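Long-range contact in dihydrodipicolinate reductase N-terminus domain-containing protein (Mycobacterium smegmatis, PDB 6IAQ), which probably catalyses the NADP-dependent reductive amination of ketones to amines, as a native amine dehydrogenase: residues A[138-152]-A[295-309]. Numbering follows the deposited sequence.
Sequences TGYQDTFWVNMIALL and LSNGTVPTQTTTCTQ. With NAP (NADP nicotinamide-adenine-dinucleotide phosphate), chain F.
Gln309 reaches from helix 302-309 to the backbone of Tyr140 and Thr143, near the beginning of 141-152. Gln309 OE1 accepts from Thr143 N at 2.8 Å, in the carbonyl plane, and from Thr143 OG1 at 2.7 Å, well above it. Gln309 NE2 donates to Tyr140 O (3.1 Å, 153° at the hydrogen) and to Thr305 O, fixing the amide's rotation. Glutamine suits the place because one flat group donates and accepts at once. Tyr140 N binds the carboxamide oxygen O7N of NADP at 2.9 Å, and Gln141 OE1 takes N7N. Glycine suits the turn between them and Thr306: Gly139 has a positive phi (122°), and NADP N7N crowds the place of a CB. Small Thr306 brings its CG2 3.2 Å from C4N of NADP, the hydride-exchanging carbon. With CG anti to its backbone N (chi1 174°), the Tyr140 ring receives Thr302 CG2 over one face and Thr305 OG1 at its edge. Flat, apolar Phe144 takes Val300 CG2 over a face, 4.2 Å from its ring centroid. Leu295 CD1 meets Met148 SD at 3.8 Å, joining helix to strand 295-296. The buried Gln309 hydrogen bonds thus couple the two helices beside the nicotinamide, while Met148 and Leu152 pack on Leu295 farther away.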
loop_
_atom_site.group_PDB
_atom_site.type_symbol
_atom_site.label_atom_id
_atom_site.label_comp_id
_atom_site.label_asym_id
_atom_site.label_seq_id
_atom_site.Cartn_x
_atom_site.Cartn_y
_atom_site.Cartn_z
ATOM N N THR A 138 -16.084 -1.284 -4.786
ATOM C CA THR A 138 -14.899 -1.838 -4.096
ATOM C C THR A 138 -14.893 -3.356 -4.303
ATOM O O THR A 138 -15.522 -3.830 -5.266
ATOM C CB THR A 138 -14.873 -1.370 -2.646
ATOM O OG1 THR A 138 -13.749 -1.921 -1.960
ATOM C CG2 THR A 138 -16.132 -1.741 -1.900
ATOM N N GLY A 139 -14.184 -4.065 -3.430
ATOM C CA GLY A 139 -13.917 -5.506 -3.557
ATOM C C GLY A 139 -12.427 -5.775 -3.589
ATOM O O GLY A 139 -11.619 -4.923 -3.038
ATOM N N TYR A 140 -12.057 -6.903 -4.201
ATOM C CA TYR A 140 -10.657 -7.414 -4.186
ATOM C C TYR A 140 -9.711 -6.336 -4.735
ATOM O O TYR A 140 -8.627 -6.079 -4.145
ATOM C CB TYR A 140 -10.546 -8.706 -4.997
ATOM C CG TYR A 140 -9.108 -9.157 -5.122
ATOM C CD1 TYR A 140 -8.407 -9.580 -4.004
ATOM C CD2 TYR A 140 -8.432 -9.050 -6.322
ATOM C CE1 TYR A 140 -7.073 -9.919 -4.076
ATOM C CE2 TYR A 140 -7.105 -9.433 -6.427
ATOM C CZ TYR A 140 -6.422 -9.846 -5.295
ATOM O OH TYR A 140 -5.109 -10.208 -5.396
ATOM N N GLN A 141 -10.104 -5.703 -5.830
ATOM C CA GLN A 141 -9.229 -4.818 -6.651
ATOM C C GLN A 141 -8.766 -3.619 -5.820
ATOM O O GLN A 141 -7.666 -3.085 -6.121
ATOM C CB GLN A 141 -9.903 -4.297 -7.921
ATOM C CG GLN A 141 -10.886 -5.257 -8.598
ATOM C CD GLN A 141 -12.285 -4.921 -8.153
ATOM O OE1 GLN A 141 -12.588 -5.029 -6.966
ATOM N NE2 GLN A 141 -13.083 -4.355 -9.069
ATOM N N ASP A 142 -9.573 -3.174 -4.856
ATOM C CA ASP A 142 -9.409 -1.886 -4.123
ATOM C C ASP A 142 -7.932 -1.745 -3.664
ATOM O O ASP A 142 -7.275 -0.773 -4.039
ATOM C CB ASP A 142 -10.409 -1.852 -2.974
ATOM C CG ASP A 142 -10.458 -0.612 -2.110
ATOM O OD1 ASP A 142 -9.421 0.090 -1.997
ATOM O OD2 ASP A 142 -11.553 -0.381 -1.512
ATOM N N THR A 143 -7.450 -2.686 -2.871
ATOM C CA THR A 143 -6.046 -2.741 -2.404
ATOM C C THR A 143 -5.148 -3.380 -3.467
ATOM O O THR A 143 -4.155 -2.742 -3.869
ATOM C CB THR A 143 -5.935 -3.467 -1.069
ATOM O OG1 THR A 143 -6.717 -2.790 -0.111
ATOM C CG2 THR A 143 -4.510 -3.529 -0.586
ATOM N N PHE A 144 -5.452 -4.596 -3.929
ATOM C CA PHE A 144 -4.435 -5.472 -4.585
ATOM C C PHE A 144 -4.159 -5.061 -6.024
ATOM O O PHE A 144 -3.068 -5.387 -6.503
ATOM C CB PHE A 144 -4.844 -6.933 -4.448
ATOM C CG PHE A 144 -4.785 -7.395 -3.016
ATOM C CD1 PHE A 144 -3.567 -7.661 -2.407
ATOM C CD2 PHE A 144 -5.942 -7.485 -2.256
ATOM C CE1 PHE A 144 -3.527 -8.068 -1.079
ATOM C CE2 PHE A 144 -5.895 -7.856 -0.926
ATOM C CZ PHE A 144 -4.682 -8.132 -0.326
ATOM N N TRP A 145 -5.075 -4.345 -6.688
ATOM C CA TRP A 145 -4.867 -3.935 -8.097
ATOM C C TRP A 145 -4.803 -2.407 -8.231
ATOM O O TRP A 145 -4.363 -1.964 -9.305
ATOM C CB TRP A 145 -5.910 -4.539 -9.044
ATOM C CG TRP A 145 -5.914 -6.029 -9.115
ATOM C CD1 TRP A 145 -4.923 -6.879 -8.712
ATOM C CD2 TRP A 145 -6.953 -6.856 -9.655
ATOM N NE1 TRP A 145 -5.274 -8.178 -8.964
ATOM C CE2 TRP A 145 -6.530 -8.200 -9.516
ATOM C CE3 TRP A 145 -8.234 -6.603 -10.164
ATOM C CZ2 TRP A 145 -7.339 -9.281 -9.876
ATOM C CZ3 TRP A 145 -9.013 -7.671 -10.575
ATOM C CH2 TRP A 145 -8.580 -8.993 -10.416
ATOM N N VAL A 146 -5.211 -1.636 -7.225
ATOM C CA VAL A 146 -5.232 -0.154 -7.345
ATOM C C VAL A 146 -4.366 0.503 -6.268
ATOM O O VAL A 146 -3.270 0.976 -6.630
ATOM C CB VAL A 146 -6.669 0.392 -7.343
ATOM C CG1 VAL A 146 -6.678 1.910 -7.443
ATOM C CG2 VAL A 146 -7.527 -0.258 -8.423
ATOM N N ASN A 147 -4.813 0.573 -5.011
ATOM C CA ASN A 147 -4.176 1.426 -3.982
ATOM C C ASN A 147 -2.743 0.928 -3.621
ATOM O O ASN A 147 -1.846 1.790 -3.410
ATOM C CB ASN A 147 -5.061 1.577 -2.753
ATOM C CG ASN A 147 -6.216 2.551 -3.010
ATOM O OD1 ASN A 147 -5.980 3.719 -3.245
ATOM N ND2 ASN A 147 -7.462 2.099 -3.022
ATOM N N MET A 148 -2.516 -0.384 -3.513
ATOM C CA MET A 148 -1.173 -0.918 -3.176
ATOM C C MET A 148 -0.238 -0.735 -4.377
ATOM O O MET A 148 0.986 -0.534 -4.173
ATOM C CB MET A 148 -1.222 -2.414 -2.831
ATOM C CG MET A 148 0.096 -2.877 -2.200
ATOM S SD MET A 148 -0.087 -4.538 -1.560
ATOM C CE MET A 148 -0.764 -4.116 0.039
ATOM N N ILE A 149 -0.783 -0.788 -5.588
ATOM C CA ILE A 149 0.016 -0.596 -6.816
ATOM C C ILE A 149 0.408 0.880 -6.949
ATOM O O ILE A 149 1.601 1.162 -7.219
ATOM C CB ILE A 149 -0.692 -1.139 -8.064
ATOM C CG1 ILE A 149 -1.100 -2.600 -7.911
ATOM C CG2 ILE A 149 0.180 -0.942 -9.293
ATOM C CD1 ILE A 149 -0.024 -3.514 -7.314
ATOM N N ALA A 150 -0.523 1.802 -6.733
ATOM C CA ALA A 150 -0.203 3.245 -6.721
ATOM C C ALA A 150 0.842 3.542 -5.632
ATOM O O ALA A 150 1.743 4.367 -5.870
ATOM C CB ALA A 150 -1.457 4.061 -6.540
ATOM N N LEU A 151 0.728 2.918 -4.457
ATOM C CA LEU A 151 1.713 3.114 -3.367
ATOM C C LEU A 151 3.103 2.634 -3.839
ATOM O O LEU A 151 4.095 3.347 -3.619
ATOM C CB LEU A 151 1.227 2.383 -2.116
ATOM C CG LEU A 151 2.161 2.441 -0.903
ATOM C CD1 LEU A 151 2.498 3.861 -0.500
ATOM C CD2 LEU A 151 1.547 1.719 0.291
ATOM N N LEU A 152 3.184 1.453 -4.446
ATOM C CA LEU A 152 4.464 0.908 -4.961
ATOM C C LEU A 152 5.052 1.887 -5.987
ATOM O O LEU A 152 6.275 2.138 -5.941
ATOM C CB LEU A 152 4.241 -0.460 -5.592
ATOM C CG LEU A 152 5.498 -1.160 -6.091
ATOM C CD1 LEU A 152 6.309 -1.628 -4.891
ATOM C CD2 LEU A 152 5.157 -2.312 -7.008
ATOM N N LEU A 295 6.302 -6.853 -6.719
ATOM C CA LEU A 295 5.339 -7.122 -5.620
ATOM C C LEU A 295 4.628 -8.433 -5.938
ATOM O O LEU A 295 4.192 -8.644 -7.084
ATOM C CB LEU A 295 4.350 -5.971 -5.474
ATOM C CG LEU A 295 3.327 -6.093 -4.335
ATOM C CD1 LEU A 295 3.146 -4.754 -3.628
ATOM C CD2 LEU A 295 1.967 -6.544 -4.839
ATOM N N SER A 296 4.547 -9.297 -4.939
ATOM C CA SER A 296 3.809 -10.578 -4.994
ATOM C C SER A 296 3.058 -10.740 -3.673
ATOM O O SER A 296 3.587 -10.315 -2.614
ATOM C CB SER A 296 4.771 -11.718 -5.270
ATOM O OG SER A 296 4.227 -12.952 -4.881
ATOM N N ASN A 297 1.908 -11.397 -3.714
ATOM C CA ASN A 297 1.100 -11.654 -2.497
ATOM C C ASN A 297 0.952 -13.161 -2.297
ATOM O O ASN A 297 -0.001 -13.552 -1.603
ATOM C CB ASN A 297 -0.218 -10.876 -2.559
ATOM C CG ASN A 297 -0.034 -9.376 -2.453
ATOM O OD1 ASN A 297 0.379 -8.836 -1.412
ATOM N ND2 ASN A 297 -0.317 -8.701 -3.531
ATOM N N GLY A 298 1.857 -13.967 -2.859
ATOM C CA GLY A 298 1.792 -15.429 -2.709
ATOM C C GLY A 298 0.443 -15.954 -3.160
ATOM O O GLY A 298 -0.047 -15.458 -4.172
ATOM N N THR A 299 -0.129 -16.942 -2.474
ATOM C CA THR A 299 -1.488 -17.477 -2.807
ATOM C C THR A 299 -2.500 -16.538 -2.167
ATOM O O THR A 299 -2.906 -16.767 -1.038
ATOM C CB THR A 299 -1.641 -18.950 -2.431
ATOM O OG1 THR A 299 -0.622 -19.619 -3.162
ATOM C CG2 THR A 299 -2.979 -19.505 -2.851
ATOM N N VAL A 300 -2.786 -15.437 -2.853
ATOM C CA VAL A 300 -3.545 -14.293 -2.284
ATOM C C VAL A 300 -4.984 -14.728 -2.033
ATOM O O VAL A 300 -5.582 -15.417 -2.865
ATOM C CB VAL A 300 -3.437 -13.081 -3.225
ATOM C CG1 VAL A 300 -4.035 -13.345 -4.599
ATOM C CG2 VAL A 300 -4.036 -11.850 -2.583
ATOM N N PRO A 301 -5.549 -14.432 -0.840
ATOM C CA PRO A 301 -6.931 -14.820 -0.516
ATOM C C PRO A 301 -7.983 -13.905 -1.162
ATOM O O PRO A 301 -8.560 -13.076 -0.474
ATOM C CB PRO A 301 -6.963 -14.720 1.013
ATOM C CG PRO A 301 -5.955 -13.637 1.316
ATOM C CD PRO A 301 -4.840 -13.853 0.314
ATOM N N THR A 302 -8.189 -14.065 -2.474
ATOM C CA THR A 302 -9.072 -13.181 -3.280
ATOM C C THR A 302 -10.491 -13.191 -2.685
ATOM O O THR A 302 -11.057 -12.146 -2.484
ATOM C CB THR A 302 -9.076 -13.615 -4.747
ATOM O OG1 THR A 302 -7.717 -13.771 -5.166
ATOM C CG2 THR A 302 -9.815 -12.649 -5.662
ATOM N N GLN A 303 -11.051 -14.359 -2.442
ATOM C CA GLN A 303 -12.440 -14.508 -1.954
ATOM C C GLN A 303 -12.596 -13.759 -0.624
ATOM O O GLN A 303 -13.520 -12.972 -0.483
ATOM C CB GLN A 303 -12.784 -15.993 -1.794
ATOM C CG GLN A 303 -14.257 -16.224 -1.469
ATOM C CD GLN A 303 -14.473 -17.560 -0.809
ATOM O OE1 GLN A 303 -14.087 -17.763 0.336
ATOM N NE2 GLN A 303 -15.085 -18.478 -1.527
ATOM N N THR A 304 -11.745 -14.008 0.355
ATOM C CA THR A 304 -11.938 -13.409 1.687
ATOM C C THR A 304 -11.755 -11.896 1.571
ATOM O O THR A 304 -12.591 -11.180 2.173
ATOM C CB THR A 304 -11.024 -14.015 2.750
ATOM O OG1 THR A 304 -11.155 -15.431 2.731
ATOM C CG2 THR A 304 -11.332 -13.492 4.137
ATOM N N THR A 305 -10.723 -11.412 0.870
ATOM C CA THR A 305 -10.385 -9.963 0.845
ATOM C C THR A 305 -11.352 -9.220 -0.091
ATOM O O THR A 305 -11.446 -7.975 0.012
ATOM C CB THR A 305 -8.915 -9.694 0.508
ATOM O OG1 THR A 305 -8.624 -10.178 -0.810
ATOM C CG2 THR A 305 -7.960 -10.307 1.516
ATOM N N THR A 306 -12.079 -9.900 -0.968
ATOM C CA THR A 306 -13.224 -9.260 -1.656
ATOM C C THR A 306 -14.177 -8.719 -0.578
ATOM O O THR A 306 -14.588 -7.532 -0.617
ATOM C CB THR A 306 -13.957 -10.243 -2.566
ATOM O OG1 THR A 306 -13.142 -10.569 -3.680
ATOM C CG2 THR A 306 -15.285 -9.708 -3.047
ATOM N N CYS A 307 -14.484 -9.557 0.394
ATOM C CA CYS A 307 -15.562 -9.322 1.402
ATOM C C CYS A 307 -15.038 -8.384 2.498
ATOM O O CYS A 307 -15.750 -7.428 2.833
ATOM C CB CYS A 307 -16.038 -10.666 1.931
ATOM S SG CYS A 307 -16.776 -11.644 0.596
ATOM N N THR A 308 -13.816 -8.608 2.999
ATOM C CA THR A 308 -13.205 -7.751 4.057
ATOM C C THR A 308 -13.057 -6.332 3.533
ATOM O O THR A 308 -13.304 -5.405 4.300
ATOM C CB THR A 308 -11.832 -8.228 4.536
ATOM O OG1 THR A 308 -10.924 -8.203 3.420
ATOM C CG2 THR A 308 -11.937 -9.579 5.196
ATOM N N GLN A 309 -12.700 -6.149 2.263
ATOM C CA GLN A 309 -12.482 -4.779 1.756
ATOM C C GLN A 309 -13.813 -4.034 1.674
ATOM O O GLN A 309 -13.852 -2.873 2.121
ATOM C CB GLN A 309 -11.680 -4.812 0.471
ATOM C CG GLN A 309 -10.221 -5.169 0.744
ATOM C CD GLN A 309 -9.433 -5.182 -0.531
ATOM O OE1 GLN A 309 -8.923 -4.160 -0.967
ATOM N NE2 GLN A 309 -9.354 -6.342 -1.146
HETATM P PA NAP F . -23.839 -15.036 -6.818
HETATM O O1A NAP F . -23.566 -16.032 -5.792
HETATM O O2A NAP F . -24.439 -15.379 -8.215
HETATM O O5B NAP F . -24.784 -13.909 -6.111
HETATM C C5B NAP F . -25.514 -12.925 -6.857
HETATM C C4B NAP F . -26.765 -12.567 -6.065
HETATM O O4B NAP F . -27.510 -11.537 -6.710
HETATM C C3B NAP F . -27.757 -13.740 -5.844
HETATM O O3B NAP F . -28.009 -13.734 -4.418
HETATM C C2B NAP F . -29.041 -13.369 -6.580
HETATM O O2B NAP F . -30.248 -13.713 -5.863
HETATM C C1B NAP F . -28.919 -11.879 -6.508
HETATM N N9A NAP F . -29.659 -11.089 -7.490
HETATM C C8A NAP F . -29.586 -11.109 -8.836
HETATM N N7A NAP F . -30.382 -10.145 -9.315
HETATM C C5A NAP F . -30.888 -9.467 -8.258
HETATM C C6A NAP F . -31.783 -8.306 -8.021
HETATM N N6A NAP F . -32.319 -7.639 -9.034
HETATM N N1A NAP F . -32.051 -7.952 -6.765
HETATM C C2A NAP F . -31.532 -8.577 -5.688
HETATM N N3A NAP F . -30.705 -9.641 -5.800
HETATM C C4A NAP F . -30.414 -10.098 -7.052
HETATM O O3 NAP F . -22.492 -14.172 -7.196
HETATM P PN NAP F . -21.338 -13.674 -6.114
HETATM O O1N NAP F . -20.127 -14.554 -6.113
HETATM O O2N NAP F . -21.954 -13.349 -4.799
HETATM O O5D NAP F . -21.031 -12.362 -6.975
HETATM C C5D NAP F . -21.899 -11.232 -7.123
HETATM C C4D NAP F . -21.328 -10.119 -7.957
HETATM O O4D NAP F . -20.168 -9.579 -7.242
HETATM C C3D NAP F . -20.915 -10.603 -9.318
HETATM O O3D NAP F . -21.257 -9.693 -10.348
HETATM C C2D NAP F . -19.390 -10.712 -9.189
HETATM O O2D NAP F . -18.784 -10.599 -10.484
HETATM C C1D NAP F . -19.091 -9.569 -8.176
HETATM N N1N NAP F . -17.824 -9.789 -7.457
HETATM C C2N NAP F . -16.953 -8.798 -7.433
HETATM C C3N NAP F . -15.723 -8.987 -6.819
HETATM C C7N NAP F . -14.714 -7.863 -6.723
HETATM O O7N NAP F . -13.600 -8.177 -6.307
HETATM N N7N NAP F . -15.039 -6.597 -7.037
HETATM C C4N NAP F . -15.441 -10.218 -6.227
HETATM C C5N NAP F . -16.378 -11.247 -6.261
HETATM C C6N NAP F . -17.570 -10.982 -6.888
HETATM P P2B NAP F . -30.645 -15.223 -5.528
HETATM O O1X NAP F . -29.670 -15.757 -4.519
HETATM O O2X NAP F . -31.972 -15.107 -4.782
HETATM O O3X NAP F . -30.650 -15.793 -6.950
#